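Local coordinates for uncharacterized protein (Parabacteroides merdae, PDB 4R7F) that is of unknown function but has three immunoglobulin-like beta-sandwich domains, binds magnesium, and may be related to plug proteins of type 9 secretion, at residues A220-R225 with Y368-E373. Numbering follows the deposited sequence.
Sequences AGNEYR and YQTQNE. With MG (magnesium ion), chain G.
E223 reaches across to residues 368-373 with its two carboxylate oxygens set to different tasks. Its chain is bent at chi2 (-59°), which folds the acid back so that OE1 ligates the magnesium ion at 2.4 Å while OE2 takes the backbone N-H of Q371 on its syn side, somewhat out of the carboxylate plane, N to OE2 2.8 Å and nearly straight at 167°. The hydroxyl of Y264 also hydrogen-bonds to OE2, so metal, amide and hydroxyl together fix the carboxylate's rotation. Q371 answers through its backbone, its carbonyl O binding the metal at 2.2 Å; D269 and D271 complete the protein ligands. The arrangement is that of a metal site shared by two distant loops: the one linking strands 207-219 and 225-228 meets the one that leads into strand 373-380, in a protein with three immunoglobulin-like sandwich domains. T370 faces the opposite loop, T370 CG2 lying 3.4 Å from N222 C and T370 OG1 2.9 Å from G221 O. N372 works with both ends of its amide: ND2 gives a hydrogen bond to A220 O (2.7 Å), which lies almost in the amide plane, and OD1 accepts from a metal-bound water that also donates to N222 O. A leucine here would probably leave A220 O without this donor and the water with one fewer acceptor. A220 CB rests against Y368 CA, 3.8 Å away.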
# COMPACT_ATOMS: atom_id res chain seq x y z
N ALA A 220 13.44 13.28 -2.82
CA ALA A 220 12.55 12.21 -3.21
C ALA A 220 13.26 10.92 -3.53
O ALA A 220 12.66 9.83 -3.44
CB ALA A 220 11.66 12.64 -4.36
N GLY A 221 14.52 11.01 -3.93
CA GLY A 221 15.27 9.80 -4.30
C GLY A 221 14.66 9.08 -5.48
O GLY A 221 13.99 9.71 -6.34
N ASN A 222 14.88 7.78 -5.51
CA ASN A 222 14.60 6.93 -6.65
C ASN A 222 14.22 5.56 -6.10
O ASN A 222 14.44 5.27 -4.90
CB ASN A 222 15.83 6.80 -7.55
CG ASN A 222 15.48 6.41 -8.99
OD1 ASN A 222 14.39 5.94 -9.27
ND2 ASN A 222 16.41 6.60 -9.90
N GLU A 223 13.62 4.73 -6.95
CA GLU A 223 13.37 3.34 -6.56
C GLU A 223 14.72 2.68 -6.42
O GLU A 223 15.67 2.98 -7.17
CB GLU A 223 12.48 2.56 -7.56
CG GLU A 223 11.16 3.27 -7.94
CD GLU A 223 10.21 3.59 -6.78
OE1 GLU A 223 10.39 3.13 -5.62
OE2 GLU A 223 9.25 4.35 -7.04
N TYR A 224 14.81 1.82 -5.43
CA TYR A 224 16.05 1.17 -5.12
C TYR A 224 16.35 0.24 -6.27
O TYR A 224 15.45 -0.24 -7.01
CB TYR A 224 15.96 0.37 -3.80
CG TYR A 224 15.99 1.20 -2.54
CD1 TYR A 224 14.97 2.04 -2.22
CD2 TYR A 224 17.07 1.12 -1.64
CE1 TYR A 224 15.00 2.82 -1.07
CE2 TYR A 224 17.12 1.89 -0.50
CZ TYR A 224 16.07 2.73 -0.20
OH TYR A 224 16.08 3.51 0.94
N ARG A 225 17.65 0.02 -6.43
CA ARG A 225 18.18 -0.95 -7.35
C ARG A 225 17.92 -2.33 -6.80
O ARG A 225 17.89 -2.53 -5.56
CB ARG A 225 19.70 -0.77 -7.50
CG ARG A 225 20.12 0.54 -8.15
CD ARG A 225 21.58 0.83 -7.87
NE ARG A 225 21.96 2.19 -8.16
CZ ARG A 225 22.33 2.64 -9.36
NH1 ARG A 225 22.36 1.85 -10.42
NH2 ARG A 225 22.67 3.90 -9.48
N TYR A 368 10.25 13.15 -7.92
CA TYR A 368 9.08 13.31 -7.03
C TYR A 368 8.12 12.12 -7.05
O TYR A 368 7.45 11.88 -6.07
CB TYR A 368 8.27 14.58 -7.33
CG TYR A 368 7.38 14.44 -8.53
CD1 TYR A 368 7.90 14.57 -9.82
CD2 TYR A 368 6.02 14.11 -8.38
CE1 TYR A 368 7.10 14.40 -10.93
CE2 TYR A 368 5.21 13.93 -9.49
CZ TYR A 368 5.76 14.09 -10.75
OH TYR A 368 5.00 13.93 -11.85
N GLN A 369 8.07 11.39 -8.17
CA GLN A 369 7.17 10.24 -8.32
C GLN A 369 7.54 9.06 -7.43
O GLN A 369 6.71 8.18 -7.24
CB GLN A 369 7.15 9.67 -9.76
CG GLN A 369 6.90 10.64 -10.91
CD GLN A 369 8.17 11.31 -11.46
OE1 GLN A 369 9.17 11.54 -10.76
NE2 GLN A 369 8.12 11.63 -12.74
N THR A 370 8.79 9.00 -6.98
CA THR A 370 9.33 7.82 -6.32
C THR A 370 8.46 7.37 -5.13
O THR A 370 8.06 8.17 -4.27
CB THR A 370 10.79 8.09 -5.84
OG1 THR A 370 11.61 8.27 -6.99
CG2 THR A 370 11.35 6.93 -5.00
N GLN A 371 8.16 6.09 -5.10
CA GLN A 371 7.44 5.48 -3.97
C GLN A 371 8.41 5.32 -2.80
O GLN A 371 9.39 4.55 -2.87
CB GLN A 371 6.82 4.13 -4.39
CG GLN A 371 6.09 3.38 -3.25
CD GLN A 371 6.96 2.48 -2.32
OE1 GLN A 371 7.88 1.73 -2.76
NE2 GLN A 371 6.63 2.51 -1.01
N ASN A 372 8.15 6.07 -1.73
CA ASN A 372 8.94 5.96 -0.49
C ASN A 372 8.00 5.76 0.66
O ASN A 372 6.81 5.99 0.53
CB ASN A 372 9.75 7.23 -0.25
CG ASN A 372 10.90 7.38 -1.21
OD1 ASN A 372 11.73 6.48 -1.38
ND2 ASN A 372 10.93 8.50 -1.87
N GLU A 373 8.53 5.33 1.79
CA GLU A 373 7.73 5.25 3.00
C GLU A 373 8.30 6.18 4.06
O GLU A 373 9.48 6.44 4.07
CB GLU A 373 7.66 3.83 3.52
CG GLU A 373 8.97 3.30 4.08
CD GLU A 373 8.90 1.81 4.29
OE1 GLU A 373 8.82 1.07 3.28
OE2 GLU A 373 8.91 1.38 5.45
MG MG G . 10.60 2.82 -3.29
O HOH W 1 12.39 4.39 -3.11